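Beta-mannosidase (Trichoderma harzianum, PDB 4CVU) probably hydrolyses terminal beta-linked mannose residues from the non-reducing ends of mannosides, as a fungal member of glycoside hydrolase family 2. Local coordinates at residues A[406-411]-A[430-435]. Residues are numbered along the deposited sequence; the frame is centred on the assembly and turned at random.
Sequences RLFDSV and DWIYDI. With CD (cadmium ion), chain R; CD (cadmium ion), chain S; NA (sodium ion), chain B.
F408 and I435 meet where two neighbouring outer helices of the catalytic (beta/alpha)8 barrel, 401-413 and 430-439, lie side by side, with barrel strand 418-421 between them in the chain. The pair illustrates how such helices can pack through a few apolar side chains while polar residues of the same turns bind ions. I435 gives a CH-pi contact: its CG2 methyl stands over one face of the F408 ring, 3.8 Å from the centroid and 24° off the normal. It is displaced toward the rim, so that F408 CD2 is its nearest ring atom, at 3.5 Å. The torsion chi1 of -74° sets this methyl anti to the backbone N of I435 and carries it to the aromatic face. I432, one turn earlier, works differently, bringing its own CG2 to the ring edge, 4.3 Å from F408 CE2. F408 also touches L419 of strand 418-421, so the ring reaches the barrel strand that links the two helices in sequence.

Ion binding falls to residues that take no part in this apolar contact. D409 holds a sodium ion unevenly, OD2 at 2.2 Å and OD1 at 3.0 Å, while the same two oxygens accept hydrogen bonds from Q919 and R439 respectively. D430 and D434, four residues apart on one helix, each present both carboxylate oxygens to a cadmium ion that two waters also coordinate. As neighbouring ligands of this metal, D430 OD1 and D434 OD1 lie 3.2 Å apart, their mutual repulsion presumably offset by the cation. D430 OD1 also bridges to a second cadmium at 2.7 Å, whose shell includes H477 NE2.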
ATOM      1  N   ARG A 406       6.940 -11.137 -22.553  1.00 34.41           N
ATOM      2  CA  ARG A 406       8.048 -10.591 -21.748  1.00 33.06           C
ATOM      3  C   ARG A 406       8.796 -11.692 -21.001  1.00 33.04           C
ATOM      4  O   ARG A 406      10.015 -11.663 -20.859  1.00 31.74           O
ATOM      5  CB  ARG A 406       7.544  -9.587 -20.723  1.00 34.00           C
ATOM      6  CG  ARG A 406       6.984  -8.306 -21.375  1.00 34.95           C
ATOM      7  CD  ARG A 406       6.842  -7.194 -20.353  1.00 33.91           C
ATOM      8  NE  ARG A 406       5.748  -7.357 -19.412  1.00 34.37           N
ATOM      9  CZ  ARG A 406       4.491  -6.919 -19.622  1.00 34.97           C
ATOM     10  NH1 ARG A 406       4.138  -6.367 -20.751  1.00 33.62           N
ATOM     11  NH2 ARG A 406       3.571  -7.058 -18.673  1.00 35.34           N
ATOM     12  N   LEU A 407       8.031 -12.632 -20.449  1.00 33.74           N
ATOM     13  CA  LEU A 407       8.644 -13.774 -19.763  1.00 33.28           C
ATOM     14  C   LEU A 407       9.485 -14.607 -20.738  1.00 34.82           C
ATOM     15  O   LEU A 407      10.580 -15.115 -20.366  1.00 35.75           O
ATOM     16  CB  LEU A 407       7.565 -14.625 -19.102  1.00 33.10           C
ATOM     17  CG  LEU A 407       8.050 -15.865 -18.346  1.00 32.33           C
ATOM     18  CD1 LEU A 407       7.077 -16.133 -17.195  1.00 32.29           C
ATOM     19  CD2 LEU A 407       8.118 -17.086 -19.226  1.00 32.19           C
ATOM     20  N   PHE A 408       8.980 -14.838 -21.944  1.00 33.84           N
ATOM     21  CA  PHE A 408       9.805 -15.600 -22.901  1.00 35.53           C
ATOM     22  C   PHE A 408      11.038 -14.830 -23.370  1.00 35.62           C
ATOM     23  O   PHE A 408      12.090 -15.436 -23.537  1.00 34.55           O
ATOM     24  CB  PHE A 408       8.987 -16.164 -24.059  1.00 35.63           C
ATOM     25  CG  PHE A 408       8.386 -17.494 -23.739  1.00 36.49           C
ATOM     26  CD1 PHE A 408       9.107 -18.673 -23.979  1.00 36.88           C
ATOM     27  CD2 PHE A 408       7.123 -17.584 -23.166  1.00 36.62           C
ATOM     28  CE1 PHE A 408       8.529 -19.915 -23.713  1.00 36.87           C
ATOM     29  CE2 PHE A 408       6.563 -18.814 -22.872  1.00 37.56           C
ATOM     30  CZ  PHE A 408       7.282 -19.982 -23.130  1.00 36.82           C
ATOM     31  N   ASP A 409      10.931 -13.509 -23.514  1.00 33.95           N
ATOM     32  CA  ASP A 409      12.127 -12.711 -23.787  1.00 34.95           C
ATOM     33  C   ASP A 409      13.202 -12.987 -22.727  1.00 34.10           C
ATOM     34  O   ASP A 409      14.345 -13.105 -23.060  1.00 35.45           O
ATOM     35  CB  ASP A 409      11.912 -11.237 -23.671  1.00 33.75           C
ATOM     36  CG  ASP A 409      10.990 -10.656 -24.735  1.00 34.59           C
ATOM     37  OD1 ASP A 409      10.695 -11.234 -25.784  1.00 34.65           O
ATOM     38  OD2 ASP A 409      10.633  -9.526 -24.524  1.00 36.69           O
ATOM     39  N   SER A 410      12.812 -13.000 -21.446  1.00 34.95           N
ATOM     40  CA  SER A 410      13.760 -13.182 -20.330  1.00 34.89           C
ATOM     41  C   SER A 410      14.361 -14.590 -20.326  1.00 34.87           C
ATOM     42  O   SER A 410      15.508 -14.798 -19.902  1.00 35.95           O
ATOM     43  CB  SER A 410      13.061 -12.896 -18.979  1.00 34.63           C
ATOM     44  OG  SER A 410      12.725 -11.512 -18.862  1.00 34.98           O
ATOM     45  N   VAL A 411      13.564 -15.566 -20.781  1.00 35.96           N
ATOM     46  CA  VAL A 411      14.012 -16.972 -20.919  1.00 34.98           C
ATOM     47  C   VAL A 411      15.126 -17.093 -21.999  1.00 36.08           C
ATOM     48  O   VAL A 411      16.178 -17.710 -21.782  1.00 36.93           O
ATOM     49  CB  VAL A 411      12.821 -17.909 -21.275  1.00 35.10           C
ATOM     50  CG1 VAL A 411      13.300 -19.292 -21.758  1.00 35.45           C
ATOM     51  CG2 VAL A 411      11.882 -18.102 -20.083  1.00 34.81           C
ATOM     52  N   ASP A 430      -3.087 -23.468 -25.720  1.00 41.83           N
ATOM     53  CA  ASP A 430      -2.439 -23.483 -27.019  1.00 41.73           C
ATOM     54  C   ASP A 430      -1.572 -22.227 -27.273  1.00 40.31           C
ATOM     55  O   ASP A 430      -0.460 -22.340 -27.790  1.00 41.05           O
ATOM     56  CB  ASP A 430      -3.494 -23.658 -28.170  1.00 42.73           C
ATOM     57  CG  ASP A 430      -2.900 -23.413 -29.579  1.00 43.53           C
ATOM     58  OD1 ASP A 430      -1.949 -24.126 -30.048  1.00 45.47           O
ATOM     59  OD2 ASP A 430      -3.389 -22.484 -30.263  1.00 47.45           O
ATOM     60  N   TRP A 431      -2.087 -21.049 -26.940  1.00 39.59           N
ATOM     61  CA  TRP A 431      -1.377 -19.830 -27.254  1.00 40.33           C
ATOM     62  C   TRP A 431       0.003 -19.701 -26.587  1.00 39.59           C
ATOM     63  O   TRP A 431       0.873 -19.044 -27.140  1.00 38.73           O
ATOM     64  CB  TRP A 431      -2.242 -18.587 -27.034  1.00 40.01           C
ATOM     65  CG  TRP A 431      -2.577 -18.257 -25.616  1.00 39.75           C
ATOM     66  CD1 TRP A 431      -3.689 -18.643 -24.915  1.00 39.98           C
ATOM     67  CD2 TRP A 431      -1.829 -17.415 -24.742  1.00 39.31           C
ATOM     68  NE1 TRP A 431      -3.661 -18.110 -23.651  1.00 39.30           N
ATOM     69  CE2 TRP A 431      -2.532 -17.352 -23.516  1.00 40.48           C
ATOM     70  CE3 TRP A 431      -0.623 -16.711 -24.868  1.00 39.95           C
ATOM     71  CZ2 TRP A 431      -2.071 -16.600 -22.425  1.00 39.86           C
ATOM     72  CZ3 TRP A 431      -0.172 -15.970 -23.788  1.00 39.68           C
ATOM     73  CH2 TRP A 431      -0.900 -15.920 -22.580  1.00 39.28           C
ATOM     74  N   ILE A 432       0.220 -20.371 -25.457  1.00 39.33           N
ATOM     75  CA  ILE A 432       1.505 -20.316 -24.769  1.00 39.85           C
ATOM     76  C   ILE A 432       2.512 -21.283 -25.424  1.00 38.98           C
ATOM     77  O   ILE A 432       3.670 -20.928 -25.592  1.00 38.51           O
ATOM     78  CB  ILE A 432       1.362 -20.602 -23.249  1.00 38.60           C
ATOM     79  CG1 ILE A 432       0.551 -19.495 -22.592  1.00 39.60           C
ATOM     80  CG2 ILE A 432       2.740 -20.697 -22.595  1.00 40.13           C
ATOM     81  CD1 ILE A 432       0.311 -19.672 -21.105  1.00 39.09           C
ATOM     82  N   TYR A 433       2.078 -22.499 -25.751  1.00 38.08           N
ATOM     83  CA  TYR A 433       2.893 -23.426 -26.544  1.00 38.03           C
ATOM     84  C   TYR A 433       3.231 -22.788 -27.895  1.00 38.80           C
ATOM     85  O   TYR A 433       4.302 -23.002 -28.414  1.00 38.57           O
ATOM     86  CB  TYR A 433       2.195 -24.786 -26.774  1.00 37.43           C
ATOM     87  CG  TYR A 433       2.365 -25.797 -25.636  1.00 37.30           C
ATOM     88  CD1 TYR A 433       1.487 -25.830 -24.552  1.00 37.27           C
ATOM     89  CD2 TYR A 433       3.392 -26.737 -25.659  1.00 36.79           C
ATOM     90  CE1 TYR A 433       1.647 -26.755 -23.507  1.00 36.70           C
ATOM     91  CE2 TYR A 433       3.538 -27.676 -24.635  1.00 36.77           C
ATOM     92  CZ  TYR A 433       2.660 -27.683 -23.558  1.00 37.15           C
ATOM     93  OH  TYR A 433       2.792 -28.601 -22.517  1.00 36.28           O
ATOM     94  N   ASP A 434       2.328 -21.989 -28.460  1.00 38.01           N
ATOM     95  CA  ASP A 434       2.639 -21.277 -29.699  1.00 38.52           C
ATOM     96  C   ASP A 434       3.866 -20.399 -29.589  1.00 36.53           C
ATOM     97  O   ASP A 434       4.678 -20.333 -30.524  1.00 38.16           O
ATOM     98  CB  ASP A 434       1.479 -20.362 -30.112  1.00 39.73           C
ATOM     99  CG  ASP A 434       0.342 -21.113 -30.733  1.00 41.52           C
ATOM    100  OD1 ASP A 434       0.472 -22.343 -31.036  1.00 43.61           O
ATOM    101  OD2 ASP A 434      -0.696 -20.439 -30.914  1.00 43.32           O
ATOM    102  N   ILE A 435       3.989 -19.705 -28.475  1.00 33.82           N
ATOM    103  CA  ILE A 435       5.095 -18.822 -28.241  1.00 33.21           C
ATOM    104  C   ILE A 435       6.368 -19.682 -28.166  1.00 33.62           C
ATOM    105  O   ILE A 435       7.393 -19.411 -28.789  1.00 33.84           O
ATOM    106  CB  ILE A 435       4.867 -18.025 -26.949  1.00 32.68           C
ATOM    107  CG1 ILE A 435       3.794 -16.947 -27.234  1.00 32.78           C
ATOM    108  CG2 ILE A 435       6.157 -17.334 -26.521  1.00 32.47           C
ATOM    109  CD1 ILE A 435       3.138 -16.374 -26.032  1.00 32.63           C
TER
HETATM  110 CD    CD R1013      -1.972 -22.268 -32.025  1.00 52.77          CD
HETATM  111 CD    CD S1014      -3.607 -26.198 -30.257  1.00 76.45          CD
HETATM  112 NA    NA B1027       9.724  -8.485 -26.285  1.00 30.64          NA
HETATM  113  O   HOH W   1      -3.146 -20.720 -32.893  1.00 40.86           O
HETATM  114  O   HOH W   2      -1.752 -24.028 -33.877  1.00 37.39           O
HETATM  115  O   HOH W   3      -5.338 -24.735 -31.675  1.00 53.53           O
HETATM  116  O   HOH W   4      -3.008 -26.723 -27.941  1.00 35.19           O
HETATM  117  O   HOH W   5       7.971  -6.627 -25.075  1.00 59.06           O